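Local structure of carbohydrate binding module (2XFD) at residues A[19-23]-A[24-28]; A[67-71]-A[72-76]. The protein binds beta-linked glucan fragments such as cellobiose, and probably xylan, through a calcium-dependent sugar site. All blocks are in the same frame, centred on the assembly; numbering follows the deposited sequence.

Interaction 1: residues A[19-23]-A[24-28]; sequences SLQVG and GTTVQ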
loop_
_atom_site.group_PDB
_atom_site.type_symbol
_atom_site.label_atom_id
_atom_site.label_comp_id
_atom_site.label_asym_id
_atom_site.label_seq_id
_atom_site.Cartn_x
_atom_site.Cartn_y
_atom_site.Cartn_z
ATOM N N SER A 19 0.911 -4.362 4.861
ATOM C CA SER A 19 -0.224 -5.287 4.939
ATOM C C SER A 19 -1.208 -4.998 3.825
ATOM O O SER A 19 -1.631 -3.871 3.636
ATOM C CB SER A 19 -0.910 -5.102 6.286
ATOM O OG SER A 19 -0.070 -5.508 7.342
ATOM N N LEU A 20 -1.594 -6.056 3.148
ATOM C CA LEU A 20 -2.738 -6.017 2.229
ATOM C C LEU A 20 -3.998 -6.300 3.060
ATOM O O LEU A 20 -4.058 -7.367 3.685
ATOM C CB LEU A 20 -2.578 -7.101 1.152
ATOM C CG LEU A 20 -3.751 -7.221 0.225
ATOM C CD1 LEU A 20 -4.047 -6.000 -0.611
ATOM C CD2 LEU A 20 -3.535 -8.423 -0.689
ATOM N N GLN A 21 -4.929 -5.387 3.043
ATOM C CA GLN A 21 -6.160 -5.495 3.829
ATOM C C GLN A 21 -7.371 -5.457 2.916
ATOM O O GLN A 21 -7.353 -4.717 1.917
ATOM C CB GLN A 21 -6.234 -4.344 4.824
ATOM C CG GLN A 21 -5.053 -4.261 5.753
ATOM C CD GLN A 21 -5.115 -3.014 6.625
ATOM O OE1 GLN A 21 -5.429 -1.926 6.176
ATOM N NE2 GLN A 21 -4.726 -3.175 7.828
ATOM N N VAL A 22 -8.400 -6.196 3.240
ATOM C CA VAL A 22 -9.638 -6.143 2.510
ATOM C C VAL A 22 -10.769 -6.025 3.548
ATOM O O VAL A 22 -10.895 -6.914 4.427
ATOM C CB VAL A 22 -9.833 -7.325 1.581
ATOM C CG1 VAL A 22 -11.176 -7.213 0.891
ATOM C CG2 VAL A 22 -8.737 -7.377 0.565
ATOM N N GLY A 23 -11.535 -4.946 3.537
ATOM C CA GLY A 23 -12.571 -4.730 4.541
ATOM C C GLY A 23 -12.037 -4.629 5.941
ATOM O O GLY A 23 -12.770 -4.874 6.917
ATOM N N GLY A 24 -10.776 -4.291 6.117
ATOM C CA GLY A 24 -10.144 -4.227 7.445
ATOM C C GLY A 24 -9.491 -5.487 7.849
ATOM O O GLY A 24 -8.796 -5.517 8.865
ATOM N N THR A 25 -9.689 -6.613 7.141
ATOM C CA THR A 25 -9.037 -7.854 7.436
ATOM C C THR A 25 -7.667 -7.869 6.780
ATOM O O THR A 25 -7.532 -7.594 5.589
ATOM C CB THR A 25 -9.796 -9.070 6.833
ATOM O OG1 THR A 25 -11.131 -9.001 7.284
ATOM C CG2 THR A 25 -9.134 -10.323 7.091
ATOM N N THR A 26 -6.615 -8.155 7.519
ATOM C CA THR A 26 -5.287 -8.344 6.920
ATOM C C THR A 26 -5.245 -9.662 6.174
ATOM O O THR A 26 -5.363 -10.708 6.798
ATOM C CB THR A 26 -4.206 -8.242 7.969
ATOM O OG1 THR A 26 -4.178 -6.857 8.408
ATOM C CG2 THR A 26 -2.841 -8.647 7.362
ATOM N N VAL A 27 -5.067 -9.633 4.881
ATOM C CA VAL A 27 -4.926 -10.796 4.026
ATOM C C VAL A 27 -3.539 -11.357 4.045
ATOM O O VAL A 27 -3.330 -12.584 4.135
ATOM C CB VAL A 27 -5.343 -10.433 2.541
ATOM C CG1 VAL A 27 -5.063 -11.588 1.601
ATOM C CG2 VAL A 27 -6.815 -10.056 2.524
ATOM N N GLN A 28 -2.528 -10.505 4.007
ATOM C CA GLN A 28 -1.134 -10.946 4.011
ATOM C C GLN A 28 -0.289 -9.756 4.407
ATOM O O GLN A 28 -0.629 -8.621 4.094
ATOM C CB GLN A 28 -0.718 -11.469 2.655
ATOM C CG GLN A 28 0.681 -12.125 2.558
ATOM C CD GLN A 28 0.851 -13.244 3.508
ATOM O OE1 GLN A 28 0.580 -14.338 3.174
ATOM N NE2 GLN A 28 1.244 -12.949 4.712
HETATM O O HOH W 1 -1.881 -5.377 9.508
HETATM O O HOH W 2 -6.007 -5.446 9.521
HETATM O O HOH W 3 -13.480 -8.133 5.889
#

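Interaction 2: residues A[67-71]-A[72-76]; sequences IVVNG and QTRQA. With CA (calcium ion), chain D.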
loop_
_atom_site.group_PDB
_atom_site.type_symbol
_atom_site.label_atom_id
_atom_site.label_comp_id
_atom_site.label_asym_id
_atom_site.label_seq_id
_atom_site.Cartn_x
_atom_site.Cartn_y
_atom_site.Cartn_z
ATOM N N ILE A 67 -1.380 -1.733 -7.570
ATOM C CA ILE A 67 -1.816 -3.088 -7.344
ATOM C C ILE A 67 -2.475 -3.584 -8.624
ATOM O O ILE A 67 -2.861 -2.820 -9.498
ATOM C CB ILE A 67 -2.756 -3.263 -6.106
ATOM C CG1 ILE A 67 -4.144 -2.717 -6.368
ATOM C CG2 ILE A 67 -2.099 -2.649 -4.900
ATOM C CD1 ILE A 67 -5.100 -3.009 -5.240
ATOM N N VAL A 68 -2.660 -4.921 -8.715
ATOM C CA VAL A 68 -3.386 -5.547 -9.776
ATOM C C VAL A 68 -4.460 -6.425 -9.115
ATOM O O VAL A 68 -4.134 -7.239 -8.261
ATOM C CB VAL A 68 -2.475 -6.428 -10.672
ATOM C CG1 VAL A 68 -3.266 -6.905 -11.889
ATOM C CG2 VAL A 68 -1.217 -5.682 -11.064
ATOM N N VAL A 69 -5.702 -6.219 -9.476
ATOM C CA VAL A 69 -6.842 -6.917 -8.899
ATOM C C VAL A 69 -7.515 -7.718 -9.983
ATOM O O VAL A 69 -8.129 -7.122 -10.886
ATOM C CB VAL A 69 -7.828 -5.944 -8.231
ATOM C CG1 VAL A 69 -8.949 -6.730 -7.569
ATOM C CG2 VAL A 69 -7.146 -5.020 -7.263
ATOM N N ASN A 70 -7.416 -9.038 -9.983
ATOM C CA ASN A 70 -8.000 -9.858 -11.017
ATOM C C ASN A 70 -7.651 -9.334 -12.398
ATOM O O ASN A 70 -8.482 -9.305 -13.338
ATOM C CB ASN A 70 -9.520 -10.002 -10.812
ATOM C CG ASN A 70 -9.876 -10.665 -9.510
ATOM O OD1 ASN A 70 -9.173 -11.613 -9.112
ATOM N ND2 ASN A 70 -10.955 -10.203 -8.849
ATOM N N GLY A 71 -6.390 -8.946 -12.590
ATOM C CA GLY A 71 -5.888 -8.496 -13.836
ATOM C C GLY A 71 -5.979 -7.027 -14.139
ATOM O O GLY A 71 -5.405 -6.595 -15.134
ATOM N N GLN A 72 -6.665 -6.252 -13.287
ATOM C CA GLN A 72 -6.800 -4.818 -13.506
ATOM C C GLN A 72 -5.755 -4.052 -12.679
ATOM O O GLN A 72 -5.786 -4.125 -11.445
ATOM C CB GLN A 72 -8.193 -4.359 -13.105
ATOM C CG GLN A 72 -8.424 -2.872 -13.440
ATOM C CD GLN A 72 -9.702 -2.375 -12.868
ATOM O OE1 GLN A 72 -9.883 -2.390 -11.654
ATOM N NE2 GLN A 72 -10.626 -1.914 -13.740
ATOM N N THR A 73 -4.874 -3.352 -13.349
ATOM C CA THR A 73 -3.901 -2.494 -12.661
ATOM C C THR A 73 -4.598 -1.262 -12.118
ATOM O O THR A 73 -5.311 -0.588 -12.890
ATOM C CB THR A 73 -2.753 -2.140 -13.582
ATOM O OG1 THR A 73 -2.015 -3.312 -13.930
ATOM C CG2 THR A 73 -1.783 -1.161 -12.990
ATOM N N ARG A 74 -4.376 -0.928 -10.867
ATOM C CA ARG A 74 -4.890 0.257 -10.215
ATOM C C ARG A 74 -3.687 1.005 -9.662
ATOM O O ARG A 74 -3.044 0.531 -8.722
ATOM C CB ARG A 74 -5.891 -0.146 -9.119
ATOM C CG ARG A 74 -7.043 -1.012 -9.601
ATOM C CD ARG A 74 -7.981 -1.272 -8.495
ATOM N NE ARG A 74 -9.036 -2.216 -8.876
ATOM C CZ ARG A 74 -9.960 -2.685 -8.067
ATOM N NH1 ARG A 74 -10.060 -2.275 -6.826
ATOM N NH2 ARG A 74 -10.799 -3.640 -8.512
ATOM N N GLN A 75 -3.337 2.115 -10.265
ATOM C CA GLN A 75 -2.151 2.873 -9.862
ATOM C C GLN A 75 -2.337 3.482 -8.480
ATOM O O GLN A 75 -3.380 4.086 -8.214
ATOM C CB GLN A 75 -1.872 3.958 -10.834
ATOM C CG GLN A 75 -1.463 3.519 -12.240
ATOM C CD GLN A 75 -0.129 2.833 -12.295
ATOM O OE1 GLN A 75 0.713 2.978 -11.433
ATOM N NE2 GLN A 75 0.084 2.034 -13.349
ATOM N N ALA A 76 -1.329 3.424 -7.617
ATOM C CA ALA A 76 -1.453 4.066 -6.299
ATOM C C ALA A 76 -1.724 5.549 -6.394
ATOM O O ALA A 76 -2.528 6.091 -5.632
ATOM C CB ALA A 76 -0.190 3.749 -5.493
HETATM CA CA CA D . 2.415 3.968 -10.207
HETATM O O HOH W 4 -10.565 -5.665 -10.657
HETATM O O HOH W 5 -3.019 -5.235 -15.581
HETATM O O HOH W 6 3.619 4.287 -12.230
#

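Interaction 1: residues A[19-23]-A[24-28]
V27 CG2 packs on V22 CG2 at 3.8 Å, and V27 CG1 lies more loosely beside L20 CD2. The V27 branches part because CG1 stands anti to the backbone N (chi1 174°), which leaves CG2 beside that N and turned to V22. V27 can reach both residues because the chain bulges here. V27 and Q28 both face L20, a classic beta bulge. L20 N donates to Q28 O at 2.9 Å, almost straight down the carbonyl. L20 O takes the V27 N-H at 2.8 Å. Nearer the turn, V22 N bonds T25 O in the carbonyl plane at 2.9 Å. The return bond from T25 N meets V22 O from above its plane, 58° out.

On the face of Q21 and T26, two waters join the polar groups. One bridges S19 OG and T26 OG1. The other binds T26 OG1 at 2.6 Å, donates to G24 O, and takes a weak bond from Q21 NE2. At the turn end, a third water links V22 O to T25 OG1. V22 to T25 form a type I' turn. G24 has phi 92°, where a side chain would clash with G23 O.

This hairpin joins strands 17-22 and 25-31 at one side of the four-stranded sheet. Strand 48-53 flanks 17-22, with I49 against L20 and R50 against Q21. A41 of strand 37-42 touches V27 and Q28.

Interaction 2: residues A[67-71]-A[72-76]
R74 N and I67 O share a nearly straight hydrogen bond of 2.8 Å, and I67 N returns one to R74 O at 3.0 Å. V69 and Q72 make the second pair of backbone bonds, and a type I' turn through N70 and G71 closes the hairpin. R74 NE donates to Q72 OE1 at 2.9 Å. The donor lies in the plane of that amide carbonyl, although OE1 sits 25° out of the guanidinium plane. A water accepts from R74 NH2 and donates to V69 O. R74 NH1 also bonds the backbone oxygens of F108 and N110, and NH2 that of V111.

V69 CG2 lies 3.7 Å above the R74 guanidinium plane, over its centre. The R74 side chain is extended from CG to NE, which carries the group along the hairpin from I67 to V69. With an alanine here, V69 CG2 is likely to lose the flat group that covers it, and Q72 OE1 and the carbonyls of F108, N110 and V111 the guanidinium N-H groups that meet them. On the other face, V68 CG2 meets T73 OG1 at 3.8 Å.

Past the pairing, Q75 OE1 binds a calcium ion at 2.3 Å, a site shared with D65, E77 and E98. Strand 72-75 pairs with 62-69, which also pairs with strand 4-11. Inward, I67 and V69 pack on I49 of strand 48-53, and I67 also touches F108 of strand 104-110.

Interactions 1 and 2 are two hairpins in series along the chain, and both close with a type I' turn. Their centres are 16 Å apart and their nearest atoms about 6 Å, so they do not touch. They belong to different antiparallel sheets, which pack face to face as a beta-sandwich. Interaction 1 joins 17-22 to the outermost strand 25-31, and interaction 2 joins 62-69 to 72-75. I49 of strand 48-53 lies between the hairpins, touching L20 of the first and I67, V69 and R74 of the second. Each hairpin thus builds part of one sheet. The sugar site at D56, D61, W86 and H101 lies elsewhere, and the calcium ion at Q75 is a separate one.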